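Local coordinates for protein putative ABC transporter subunit, substrate-binding component (Rhodopseudomonas palustris, PDB 4EVQ) that binds 4-hydroxybenzoate and, as the solute-binding component of an ABC transporter, probably delivers such benzoate derivatives for uptake, at residues V128-F133 with H339-N344; G293-Q298 with S328-F333; V85-V90 with I110-G115. All coordinates share one frame; numbering follows the deposited sequence.

All three contacts are buried, and they differ in chemistry according to where they lie. Interaction 3 is sheet core: two parallel strands of the six-stranded sheet, paired through their backbones, lead into loops that meet the bound 4-hydroxybenzoate. Interaction 1 lies one strand further across the same sheet, where the outermost strand 128-130 takes a loop as its companion and side chains supply most of the bonds. Interaction 2 is a charged clasp between helix 288-306 and a small hairpin, nested along the chain inside the loop that interaction 1 closes. Arg330 of interaction 2 also reaches Thr131 O, while Ser132 OG meets Asn113 O, so interaction 1 touches both neighbours.

Interaction 1. Residues V128-F133 with H339-N344; sequences VFRTSF and HNPVQN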
ATOM      1  N   VAL A 128      -4.671   5.924 -15.304  1.00  9.82           N
ATOM      2  CA  VAL A 128      -4.346   5.049 -14.169  1.00  9.75           C
ATOM      3  C   VAL A 128      -3.367   5.745 -13.275  1.00  9.33           C
ATOM      4  O   VAL A 128      -2.304   6.181 -13.694  1.00 10.55           O
ATOM      5  CB  VAL A 128      -3.793   3.720 -14.697  1.00 13.92           C
ATOM      6  CG1 VAL A 128      -3.276   2.822 -13.529  1.00 16.23           C
ATOM      7  CG2 VAL A 128      -4.836   2.956 -15.484  1.00 14.66           C
ATOM      8  N   PHE A 129      -3.739   5.846 -11.995  1.00 10.03           N
ATOM      9  CA  PHE A 129      -2.988   6.538 -10.965  1.00  8.82           C
ATOM     10  C   PHE A 129      -2.817   5.643  -9.760  1.00  9.10           C
ATOM     11  O   PHE A 129      -3.675   4.804  -9.524  1.00 10.44           O
ATOM     12  CB  PHE A 129      -3.747   7.809 -10.559  1.00 11.15           C
ATOM     13  CG  PHE A 129      -3.953   8.737 -11.710  1.00 10.81           C
ATOM     14  CD1 PHE A 129      -3.007   9.651 -12.013  1.00 13.92           C
ATOM     15  CD2 PHE A 129      -5.059   8.635 -12.498  1.00 11.88           C
ATOM     16  CE1 PHE A 129      -3.157  10.480 -13.119  1.00 15.20           C
ATOM     17  CE2 PHE A 129      -5.191   9.497 -13.619  1.00 13.15           C
ATOM     18  CZ  PHE A 129      -4.248  10.390 -13.888  1.00 15.41           C
ATOM     19  N   ARG A 130      -1.789   5.872  -8.984  1.00  8.95           N
ATOM     20  CA  ARG A 130      -1.581   5.103  -7.744  1.00  8.48           C
ATOM     21  C   ARG A 130      -1.304   6.084  -6.627  1.00  7.98           C
ATOM     22  O   ARG A 130      -0.478   6.984  -6.766  1.00  9.14           O
ATOM     23  CB  ARG A 130      -0.454   4.096  -7.935  1.00  7.35           C
ATOM     24  CG  ARG A 130      -0.126   3.262  -6.717  1.00  7.48           C
ATOM     25  CD  ARG A 130       0.287   1.846  -7.035  1.00  7.32           C
ATOM     26  NE  ARG A 130       1.479   1.766  -7.872  1.00  8.02           N
ATOM     27  CZ  ARG A 130       1.912   0.629  -8.414  1.00  7.24           C
ATOM     28  NH1 ARG A 130       1.240  -0.494  -8.184  1.00  8.22           N
ATOM     29  NH2 ARG A 130       3.015   0.600  -9.167  1.00  9.25           N
ATOM     30  N   THR A 131      -1.946   5.863  -5.464  1.00  8.43           N
ATOM     31  CA  THR A 131      -1.707   6.679  -4.298  1.00  8.63           C
ATOM     32  C   THR A 131      -0.878   5.969  -3.198  1.00  6.76           C
ATOM     33  O   THR A 131      -0.671   6.553  -2.131  1.00  7.83           O
ATOM     34  CB  THR A 131      -2.961   7.226  -3.677  1.00  8.53           C
ATOM     35  OG1 THR A 131      -3.793   6.141  -3.228  1.00  9.06           O
ATOM     36  CG2 THR A 131      -3.745   8.126  -4.635  1.00  9.83           C
ATOM     37  N   SER A 132      -0.408   4.778  -3.508  1.00  7.05           N
ATOM     38  CA  SER A 132       0.282   3.966  -2.516  1.00  6.83           C
ATOM     39  C   SER A 132       1.798   3.948  -2.721  1.00  7.68           C
ATOM     40  O   SER A 132       2.443   4.821  -2.197  1.00  7.63           O
ATOM     41  CB  SER A 132      -0.367   2.604  -2.489  1.00  8.11           C
ATOM     42  OG  SER A 132      -0.272   1.955  -3.736  1.00  7.63           O
ATOM     43  N   PHE A 133       2.318   2.989  -3.484  1.00  7.12           N
ATOM     44  CA  PHE A 133       3.741   2.675  -3.613  1.00  6.96           C
ATOM     45  C   PHE A 133       3.863   1.622  -4.696  1.00  7.40           C
ATOM     46  O   PHE A 133       2.865   1.008  -5.084  1.00  7.10           O
ATOM     47  CB  PHE A 133       4.332   2.161  -2.279  1.00  7.30           C
ATOM     48  CG  PHE A 133       3.683   0.893  -1.873  1.00  7.53           C
ATOM     49  CD1 PHE A 133       2.452   0.926  -1.252  1.00  6.98           C
ATOM     50  CD2 PHE A 133       4.189  -0.336  -2.262  1.00  8.03           C
ATOM     51  CE1 PHE A 133       1.751  -0.234  -1.042  1.00  7.90           C
ATOM     52  CE2 PHE A 133       3.479  -1.507  -1.991  1.00  8.21           C
ATOM     53  CZ  PHE A 133       2.261  -1.427  -1.423  1.00  8.73           C
ATOM     54  N   HIS A 339       2.807   8.095 -12.971  1.00 12.18           N
ATOM     55  CA  HIS A 339       1.678   8.221 -12.055  1.00 11.23           C
ATOM     56  C   HIS A 339       1.821   7.383 -10.799  1.00  9.51           C
ATOM     57  O   HIS A 339       0.825   6.927 -10.225  1.00 10.20           O
ATOM     58  CB  HIS A 339       0.359   7.854 -12.731  1.00 12.70           C
ATOM     59  CG  HIS A 339       0.018   8.710 -13.925  1.00 13.68           C
ATOM     60  ND1 HIS A 339      -1.067   8.406 -14.709  1.00 14.96           N
ATOM     61  CD2 HIS A 339       0.568   9.835 -14.447  1.00 13.69           C
ATOM     62  CE1 HIS A 339      -1.162   9.301 -15.692  1.00 15.85           C
ATOM     63  NE2 HIS A 339      -0.182  10.169 -15.554  1.00 16.04           N
ATOM     64  N   ASN A 340       3.053   7.230 -10.335  1.00 10.40           N
ATOM     65  CA  ASN A 340       3.303   6.600  -9.028  1.00  9.88           C
ATOM     66  C   ASN A 340       3.702   7.693  -8.051  1.00  9.79           C
ATOM     67  O   ASN A 340       4.352   8.683  -8.442  1.00 10.59           O
ATOM     68  CB  ASN A 340       4.441   5.597  -9.169  1.00 10.57           C
ATOM     69  CG  ASN A 340       4.441   4.569  -8.081  1.00 10.55           C
ATOM     70  OD1 ASN A 340       3.435   3.913  -7.855  1.00 12.25           O
ATOM     71  ND2 ASN A 340       5.555   4.430  -7.407  1.00 12.76           N
ATOM     72  N   PRO A 341       3.418   7.567  -6.738  1.00  9.35           N
ATOM     73  CA  PRO A 341       3.857   8.612  -5.826  1.00 10.20           C
ATOM     74  C   PRO A 341       5.372   8.771  -5.752  1.00  9.71           C
ATOM     75  O   PRO A 341       6.105   7.796  -5.838  1.00 10.24           O
ATOM     76  CB  PRO A 341       3.316   8.168  -4.454  1.00  9.78           C
ATOM     77  CG  PRO A 341       2.144   7.269  -4.826  1.00 10.34           C
ATOM     78  CD  PRO A 341       2.596   6.549  -6.028  1.00  9.75           C
ATOM     79  N   VAL A 342       5.817  10.017  -5.607  1.00  9.97           N
ATOM     80  CA  VAL A 342       7.211  10.338  -5.299  1.00 10.31           C
ATOM     81  C   VAL A 342       7.196  10.828  -3.885  1.00  9.66           C
ATOM     82  O   VAL A 342       6.578  11.865  -3.590  1.00 11.91           O
ATOM     83  CB  VAL A 342       7.721  11.399  -6.289  1.00 11.27           C
ATOM     84  CG1 VAL A 342       9.154  11.793  -5.954  1.00 12.36           C
ATOM     85  CG2 VAL A 342       7.612  10.823  -7.674  1.00 13.48           C
ATOM     86  N   GLN A 343       7.828  10.070  -2.977  1.00  9.54           N
ATOM     87  CA  GLN A 343       7.627  10.304  -1.572  1.00  9.37           C
ATOM     88  C   GLN A 343       8.791   9.748  -0.754  1.00  9.33           C
ATOM     89  O   GLN A 343       9.487   8.849  -1.200  1.00  9.35           O
ATOM     90  CB  GLN A 343       6.311   9.639  -1.144  1.00 10.39           C
ATOM     91  CG  GLN A 343       6.411   8.106  -1.186  1.00 10.42           C
ATOM     92  CD  GLN A 343       5.061   7.417  -1.076  1.00 10.01           C
ATOM     93  OE1 GLN A 343       4.153   7.943  -0.464  1.00  9.72           O
ATOM     94  NE2 GLN A 343       4.952   6.276  -1.688  1.00 10.28           N
ATOM     95  N   ASN A 344       8.942  10.260   0.444  1.00 10.42           N
ATOM     96  CA  ASN A 344       9.945   9.742   1.371  1.00 10.19           C
ATOM     97  C   ASN A 344       9.557   8.326   1.811  1.00  9.76           C
ATOM     98  O   ASN A 344       8.362   7.993   1.936  1.00  9.64           O
ATOM     99  CB  ASN A 344      10.036  10.626   2.623  1.00 11.64           C
ATOM    100  CG  ASN A 344      10.708  11.969   2.387  1.00 12.60           C
ATOM    101  OD1 ASN A 344      11.461  12.166   1.461  1.00 13.65           O
ATOM    102  ND2 ASN A 344      10.520  12.855   3.346  1.00 16.90           N
TER
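Four hydrogen bonds join Val128, Arg130 and Ser132 to the loop 339-344. His339 ND1 donates to Val128 O (2.7 Å); the oxygen lies in the imidazole plane, whereas the donor sits above the carbonyl plane. The bond Arg130 N to His339 O uses the backbone of the strand itself. Arg130 NE meets Asn340 OD1 at 2.9 Å, nearly end-on to the amide C=O, with guanidinium and amide planes 76° apart. Bends at chi2 (145°) and chi3 (60°) bring the guanidinium there; NH1 binds Ala114 O and Ala116 O and NH2 binds Thr120 OG1, so that all three nitrogens are engaged. Further on, Gln343 NE2 approaches Ser132 O at 2.9 Å in the plane of that carbonyl.

The aromatic contribution is an offset stack of Phe129 and His339, centroids 4.3 Å apart and rings nearly parallel, so one histidine serves by both edge and face.

Pro341 makes the van der Waals part of the contact, its CD 3.2 Å from Arg130 O; proline has no N-H to offer, and this buried oxygen has no polar partner.

Phe133 lines the 4-hydroxybenzoate pocket, and the pair of segments is consistent with adjoining interdomain crossovers of a periplasmic binding protein.

Interaction 2. Residues G293-Q298 with S328-F333; sequences GWDAGQ and SPRGPF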
ATOM      1  N   GLY A 293      -6.174   5.717   1.186  1.00  7.89           N
ATOM      2  CA  GLY A 293      -7.571   5.978   0.825  1.00  7.49           C
ATOM      3  C   GLY A 293      -7.911   7.438   0.909  1.00  8.04           C
ATOM      4  O   GLY A 293      -8.577   7.992   0.015  1.00  8.30           O
ATOM      5  N   TRP A 294      -7.509   8.085   1.970  1.00  8.56           N
ATOM      6  CA  TRP A 294      -7.692   9.519   2.097  1.00  9.34           C
ATOM      7  C   TRP A 294      -7.093  10.262   0.918  1.00  9.84           C
ATOM      8  O   TRP A 294      -7.718  11.188   0.340  1.00  9.99           O
ATOM      9  CB  TRP A 294      -7.024   9.942   3.397  1.00  9.44           C
ATOM     10  CG  TRP A 294      -6.980  11.417   3.712  1.00  9.46           C
ATOM     11  CD1 TRP A 294      -5.962  12.272   3.409  1.00 10.71           C
ATOM     12  CD2 TRP A 294      -7.913  12.172   4.507  1.00 11.38           C
ATOM     13  NE1 TRP A 294      -6.223  13.507   3.931  1.00 11.22           N
ATOM     14  CE2 TRP A 294      -7.403  13.483   4.619  1.00 12.29           C
ATOM     15  CE3 TRP A 294      -9.129  11.874   5.109  1.00 11.44           C
ATOM     16  CZ2 TRP A 294      -8.077  14.509   5.303  1.00 13.04           C
ATOM     17  CZ3 TRP A 294      -9.776  12.879   5.832  1.00 12.18           C
ATOM     18  CH2 TRP A 294      -9.251  14.176   5.924  1.00 13.31           C
ATOM     19  N   ASP A 295      -5.889   9.898   0.530  1.00  8.98           N
ATOM     20  CA  ASP A 295      -5.237  10.576  -0.568  1.00  9.92           C
ATOM     21  C   ASP A 295      -5.821  10.236  -1.916  1.00 10.28           C
ATOM     22  O   ASP A 295      -5.732  11.066  -2.848  1.00 10.34           O
ATOM     23  CB  ASP A 295      -3.727  10.322  -0.557  1.00  8.96           C
ATOM     24  CG  ASP A 295      -3.029  11.048   0.594  1.00 10.32           C
ATOM     25  OD1 ASP A 295      -3.524  12.113   1.045  1.00 11.02           O
ATOM     26  OD2 ASP A 295      -1.949  10.584   1.034  1.00  9.93           O
ATOM     27  N   ALA A 296      -6.406   9.067  -2.070  1.00  9.67           N
ATOM     28  CA  ALA A 296      -7.202   8.783  -3.264  1.00  9.53           C
ATOM     29  C   ALA A 296      -8.343   9.781  -3.318  1.00 10.45           C
ATOM     30  O   ALA A 296      -8.634  10.299  -4.411  1.00 10.85           O
ATOM     31  CB  ALA A 296      -7.715   7.358  -3.246  1.00  9.86           C
ATOM     32  N   GLY A 297      -8.958  10.098  -2.183  1.00 10.26           N
ATOM     33  CA  GLY A 297      -9.998  11.129  -2.116  1.00 10.62           C
ATOM     34  C   GLY A 297      -9.445  12.474  -2.496  1.00 10.81           C
ATOM     35  O   GLY A 297     -10.072  13.167  -3.318  1.00 12.41           O
ATOM     36  N   GLN A 298      -8.291  12.874  -1.986  1.00 11.51           N
ATOM     37  CA  GLN A 298      -7.726  14.162  -2.397  1.00 12.57           C
ATOM     38  C   GLN A 298      -7.389  14.223  -3.881  1.00 12.22           C
ATOM     39  O   GLN A 298      -7.570  15.280  -4.550  1.00 13.04           O
ATOM     40  CB  GLN A 298      -6.471  14.469  -1.592  1.00 13.38           C
ATOM     41  CG  GLN A 298      -6.650  14.489  -0.090  1.00 14.16           C
ATOM     42  CD  GLN A 298      -5.613  15.386   0.560  1.00 15.27           C
ATOM     43  OE1 GLN A 298      -5.746  16.621   0.567  1.00 17.74           O
ATOM     44  NE2 GLN A 298      -4.591  14.788   1.130  1.00 15.37           N
ATOM     45  N   SER A 328      -0.427  15.632   1.885  1.00 15.78           N
ATOM     46  CA  SER A 328      -0.880  14.354   2.409  1.00 13.73           C
ATOM     47  C   SER A 328      -0.506  14.272   3.877  1.00 11.84           C
ATOM     48  O   SER A 328       0.454  14.883   4.289  1.00 14.66           O
ATOM     49  CB  SER A 328      -0.155  13.241   1.641  1.00 11.92           C
ATOM     50  OG  SER A 328      -0.303  11.962   2.300  1.00 10.98           O
ATOM     51  N   PRO A 329      -1.167  13.400   4.646  1.00 11.72           N
ATOM     52  CA  PRO A 329      -0.661  13.024   5.953  1.00 10.78           C
ATOM     53  C   PRO A 329       0.811  12.585   5.892  1.00 10.61           C
ATOM     54  O   PRO A 329       1.541  12.724   6.873  1.00 11.74           O
ATOM     55  CB  PRO A 329      -1.622  11.894   6.381  1.00 10.53           C
ATOM     56  CG  PRO A 329      -2.919  12.308   5.769  1.00 11.41           C
ATOM     57  CD  PRO A 329      -2.480  12.799   4.382  1.00 11.35           C
ATOM     58  N   ARG A 330       1.288  12.075   4.762  0.50 10.85           N
ATOM     59  CA  ARG A 330       2.716  11.708   4.607  0.50 11.82           C
ATOM     60  C   ARG A 330       3.639  12.914   4.577  0.50 13.55           C
ATOM     61  O   ARG A 330       4.767  13.008   5.072  0.50 13.96           O
ATOM     62  CB  ARG A 330       2.859  10.969   3.285  0.50  9.64           C
ATOM     63  CG  ARG A 330       2.210   9.610   3.440  0.50  6.10           C
ATOM     64  CD  ARG A 330       2.187   8.781   2.168  0.50  7.32           C
ATOM     65  NE  ARG A 330       0.981   9.071   1.390  0.50  7.29           N
ATOM     66  CZ  ARG A 330       0.620   8.426   0.292  0.50  9.03           C
ATOM     67  NH1 ARG A 330       1.389   7.484  -0.217  0.50  8.47           N
ATOM     68  NH2 ARG A 330      -0.549   8.707  -0.269  0.50 10.09           N
ATOM     69  N   GLY A 331       3.149  13.870   3.892  1.00 16.81           N
ATOM     70  CA  GLY A 331       4.032  14.956   3.439  1.00 19.76           C
ATOM     71  C   GLY A 331       3.480  15.501   2.127  1.00 19.83           C
ATOM     72  O   GLY A 331       2.334  15.197   1.791  1.00 19.10           O
ATOM     73  N   PRO A 332       4.267  16.305   1.365  1.00 22.00           N
ATOM     74  CA  PRO A 332       3.762  16.721   0.055  1.00 21.48           C
ATOM     75  C   PRO A 332       3.559  15.521  -0.869  1.00 21.59           C
ATOM     76  O   PRO A 332       4.414  14.658  -0.965  1.00 20.69           O
ATOM     77  CB  PRO A 332       4.878  17.634  -0.486  1.00 23.89           C
ATOM     78  CG  PRO A 332       5.631  18.108   0.716  1.00 25.86           C
ATOM     79  CD  PRO A 332       5.558  16.959   1.686  1.00 24.96           C
ATOM     80  N   PHE A 333       2.410  15.471  -1.511  1.00 18.60           N
ATOM     81  CA  PHE A 333       2.120  14.376  -2.385  1.00 17.81           C
ATOM     82  C   PHE A 333       2.352  14.860  -3.796  1.00 15.50           C
ATOM     83  O   PHE A 333       1.883  15.914  -4.173  1.00 17.44           O
ATOM     84  CB  PHE A 333       0.682  13.923  -2.204  1.00 18.56           C
ATOM     85  CG  PHE A 333       0.324  12.704  -3.026  1.00 17.62           C
ATOM     86  CD1 PHE A 333      -0.139  12.882  -4.313  1.00 17.58           C
ATOM     87  CD2 PHE A 333       0.434  11.412  -2.527  1.00 18.13           C
ATOM     88  CE1 PHE A 333      -0.471  11.815  -5.109  1.00 16.34           C
ATOM     89  CE2 PHE A 333       0.118  10.321  -3.322  1.00 16.25           C
ATOM     90  CZ  PHE A 333      -0.369  10.522  -4.614  1.00 15.44           C
TER
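Asp295, on helix 288-306, faces the tight turn that begins at Ser328, the two CA atoms 6.5 Å apart, and the turn is closed by backbone bonds in both directions between Ser328 and Gly331. It is a two-residue beta-hairpin connecting strands 325-328 and 331-334, with an ST turn inside it, Ser328 OG accepting from Arg330 N at 2.9 Å. Gly331 suits its place because at its backbone angles a side chain would be jammed against the preceding carbonyl oxygen.

The carboxylate of Asp295 receives Ser328 and Arg330 from this turn. In the conformer described here, one of two for Arg330, a bend at chi3 (-88°) turns the guanidinium back to the helix, and NH2, which also reaches Thr131 O, makes a salt bridge to Asp295 OD2 at 2.7 Å. The bond is nearly straight (170°) and uses the anti lone pair of the oxygen, with carboxylate and guanidinium almost coplanar; a second bond from Arg330 NE to the same oxygen is weak. Ser328 OG also donates to OD2, at a very short modelled distance. These donors would probably stabilise the negative charge of the buried aspartate.

The other oxygen, Asp295 OD1, is bound by Gln298 NE2 at 2.9 Å, one helical turn on, and Gln298 NE2 also reaches Ala327 O. Trp294, whose NE1 is hydrogen-bonded to Glu270, adds the apolar part: its CD1 lies 3.7 Å from Pro329 CD.

Interaction 3. Residues V85-V90 with I110-G115; sequences VLIGTV and IVPNAG. With PHB (p-hydroxybenzoic acid), chain H.
Thr89 O accepts from Ala114 N at 2.9 Å and Val90 O from Asn113 ND2 at 3.1 Å, joining the loops that follow two parallel strands of a beta-alpha-beta unit. Within the strands, Ile110 N binds Leu86 O and Gly88 N binds Ile110 O. At the C-terminal ends of the strands the loops build the ligand site: Gly115 N donates to carboxylate atom O2' of 4-hydroxybenzoate (3.0 Å, 167°), a ligand held also by Ser92, Tyr161 and Ser215.

Asn113 carries its CG anti to the backbone N (chi1 -175°), which sends the amide across to Val90; OD1 accepts from Gln292 NE2, while ND2 approaches ligand atom C6 to 3.4 Å. A leucine in its place would probably leave Val90 O without its side-chain donor and Gln292 NE2 without the OD1 acceptor, weakening the tie between the loops beside the ligand.

Outward from the site, packing takes over. The peptide between Gly88 and Thr89 is cis, and the ring of Pro112 lies against this backbone, CD 3.3 Å from Gly88 C; a side chain on Gly88 would crowd Thr89 CB. Branched Ile87 packs beside that ring, its CG2 methyl 3.9 Å from Pro112 CG.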
ATOM      1  N   VAL A  85     -15.886   6.556 -11.861  1.00 13.32           N
ATOM      2  CA  VAL A  85     -14.487   6.467 -11.405  1.00 12.88           C
ATOM      3  C   VAL A  85     -14.338   5.113 -10.775  1.00 11.39           C
ATOM      4  O   VAL A  85     -15.307   4.596 -10.217  1.00 12.67           O
ATOM      5  CB  VAL A  85     -14.177   7.555 -10.319  1.00 15.35           C
ATOM      6  CG1 VAL A  85     -12.747   7.416  -9.730  1.00 15.14           C
ATOM      7  CG2 VAL A  85     -14.388   8.984 -10.918  1.00 17.96           C
ATOM      8  N   LEU A  86     -13.151   4.532 -10.912  1.00  9.86           N
ATOM      9  CA  LEU A  86     -12.829   3.233 -10.332  1.00 10.57           C
ATOM     10  C   LEU A  86     -11.666   3.349  -9.351  1.00  9.69           C
ATOM     11  O   LEU A  86     -10.635   3.930  -9.674  1.00 11.34           O
ATOM     12  CB  LEU A  86     -12.447   2.258 -11.440  1.00 12.03           C
ATOM     13  CG  LEU A  86     -11.978   0.863 -11.063  1.00 13.20           C
ATOM     14  CD1 LEU A  86     -13.076   0.085 -10.385  1.00 13.41           C
ATOM     15  CD2 LEU A  86     -11.545   0.150 -12.336  1.00 14.09           C
ATOM     16  N   ILE A  87     -11.889   2.880  -8.138  1.00  9.85           N
ATOM     17  CA  ILE A  87     -10.843   2.885  -7.095  1.00  9.67           C
ATOM     18  C   ILE A  87     -10.660   1.455  -6.590  1.00  8.95           C
ATOM     19  O   ILE A  87     -11.583   0.845  -6.051  1.00 10.37           O
ATOM     20  CB  ILE A  87     -11.157   3.869  -5.947  1.00 10.52           C
ATOM     21  CG1 ILE A  87     -11.317   5.284  -6.501  1.00 11.43           C
ATOM     22  CG2 ILE A  87     -10.077   3.785  -4.843  1.00 11.38           C
ATOM     23  CD1 ILE A  87     -11.687   6.298  -5.468  1.00 13.03           C
ATOM     24  N   GLY A  88      -9.468   0.906  -6.773  1.00  9.51           N
ATOM     25  CA  GLY A  88      -9.152  -0.419  -6.239  1.00 10.37           C
ATOM     26  C   GLY A  88      -7.794  -0.827  -6.734  1.00  8.07           C
ATOM     27  O   GLY A  88      -7.192  -0.159  -7.595  1.00  9.18           O
ATOM     28  N   THR A  89      -7.171  -1.854  -6.147  1.00  8.48           N
ATOM     29  CA  THR A  89      -7.598  -2.604  -4.992  1.00  7.76           C
ATOM     30  C   THR A  89      -6.383  -2.866  -4.089  1.00  7.23           C
ATOM     31  O   THR A  89      -5.357  -2.163  -4.218  1.00  8.58           O
ATOM     32  CB  THR A  89      -8.283  -3.878  -5.437  1.00 10.49           C
ATOM     33  OG1 THR A  89      -8.744  -4.615  -4.264  1.00 10.99           O
ATOM     34  CG2 THR A  89      -7.370  -4.776  -6.250  1.00 11.64           C
ATOM     35  N   VAL A  90      -6.466  -3.838  -3.194  1.00  7.83           N
ATOM     36  CA  VAL A  90      -5.373  -4.214  -2.293  1.00  7.07           C
ATOM     37  C   VAL A  90      -4.402  -5.218  -2.827  1.00  7.50           C
ATOM     38  O   VAL A  90      -3.201  -4.974  -2.813  1.00  8.00           O
ATOM     39  CB  VAL A  90      -5.962  -4.716  -0.946  1.00  7.38           C
ATOM     40  CG1 VAL A  90      -4.898  -5.341  -0.044  1.00  8.19           C
ATOM     41  CG2 VAL A  90      -6.650  -3.553  -0.206  1.00  8.25           C
ATOM     42  N   ILE A 110      -7.927   4.890  -9.809  1.00  8.80           N
ATOM     43  CA  ILE A 110      -6.948   5.134  -8.760  1.00  8.93           C
ATOM     44  C   ILE A 110      -6.728   3.835  -7.968  1.00  9.03           C
ATOM     45  O   ILE A 110      -7.661   3.259  -7.451  1.00  8.80           O
ATOM     46  CB  ILE A 110      -7.410   6.280  -7.813  1.00  9.31           C
ATOM     47  CG1 ILE A 110      -7.787   7.524  -8.614  1.00 10.63           C
ATOM     48  CG2 ILE A 110      -6.381   6.513  -6.724  1.00 10.17           C
ATOM     49  CD1 ILE A 110      -8.536   8.559  -7.773  1.00 13.27           C
ATOM     50  N   VAL A 111      -5.481   3.413  -7.910  1.00  8.41           N
ATOM     51  CA  VAL A 111      -5.067   2.235  -7.132  1.00  8.27           C
ATOM     52  C   VAL A 111      -4.634   2.711  -5.767  1.00  6.87           C
ATOM     53  O   VAL A 111      -3.642   3.423  -5.652  1.00  8.39           O
ATOM     54  CB  VAL A 111      -3.940   1.514  -7.845  1.00  7.23           C
ATOM     55  CG1 VAL A 111      -3.449   0.315  -7.024  1.00  8.98           C
ATOM     56  CG2 VAL A 111      -4.354   1.067  -9.213  1.00  9.76           C
ATOM     57  N   PRO A 112      -5.337   2.293  -4.709  1.00  8.00           N
ATOM     58  CA  PRO A 112      -5.106   2.855  -3.372  1.00  7.68           C
ATOM     59  C   PRO A 112      -4.253   1.927  -2.478  1.00  6.96           C
ATOM     60  O   PRO A 112      -4.146   2.172  -1.294  1.00  7.66           O
ATOM     61  CB  PRO A 112      -6.525   2.971  -2.809  1.00  8.70           C
ATOM     62  CG  PRO A 112      -7.173   1.756  -3.301  1.00  9.37           C
ATOM     63  CD  PRO A 112      -6.603   1.550  -4.697  1.00  7.67           C
ATOM     64  N   ASN A 113      -3.766   0.835  -3.033  1.00  6.64           N
ATOM     65  CA  ASN A 113      -2.796   0.032  -2.289  1.00  6.24           C
ATOM     66  C   ASN A 113      -1.906  -0.850  -3.172  1.00  7.07           C
ATOM     67  O   ASN A 113      -0.682  -0.730  -3.126  1.00  7.79           O
ATOM     68  CB  ASN A 113      -3.438  -0.913  -1.245  1.00  5.85           C
ATOM     69  CG  ASN A 113      -2.362  -1.622  -0.438  1.00  6.79           C
ATOM     70  OD1 ASN A 113      -1.682  -0.982   0.365  1.00  7.67           O
ATOM     71  ND2 ASN A 113      -2.134  -2.911  -0.737  1.00  7.03           N
ATOM     72  N   ALA A 114      -2.494  -1.744  -3.966  1.00  7.36           N
ATOM     73  CA  ALA A 114      -1.727  -2.767  -4.681  1.00  7.43           C
ATOM     74  C   ALA A 114      -0.444  -2.216  -5.246  1.00  7.37           C
ATOM     75  O   ALA A 114      -0.458  -1.263  -6.036  1.00  7.99           O
ATOM     76  CB  ALA A 114      -2.551  -3.401  -5.799  1.00  7.52           C
ATOM     77  N   GLY A 115       0.657  -2.827  -4.899  1.00  6.95           N
ATOM     78  CA  GLY A 115       1.978  -2.372  -5.302  1.00  6.43           C
ATOM     79  C   GLY A 115       2.496  -2.899  -6.590  1.00  6.93           C
ATOM     80  O   GLY A 115       3.634  -2.545  -6.972  1.00  7.74           O
TER
HETATM   81  C1' PHB H 406      -0.346  -6.244  -2.564  1.00  6.09           C
HETATM   82  O1' PHB H 406      -0.821  -7.359  -2.879  1.00  6.61           O
HETATM   83  O2' PHB H 406       0.101  -5.407  -3.442  1.00  7.16           O
HETATM   84  C1  PHB H 406      -0.270  -5.794  -1.159  1.00  5.93           C
HETATM   85  C2  PHB H 406      -1.147  -6.338  -0.220  1.00  6.44           C
HETATM   86  C3  PHB H 406      -1.070  -5.934   1.104  1.00  6.91           C
HETATM   87  C4  PHB H 406      -0.132  -5.029   1.478  1.00  6.92           C
HETATM   88  C5  PHB H 406       0.732  -4.458   0.561  1.00  6.17           C
HETATM   89  C6  PHB H 406       0.649  -4.863  -0.738  1.00  6.48           C
HETATM   90  O4  PHB H 406      -0.039  -4.627   2.760  1.00 13.73           O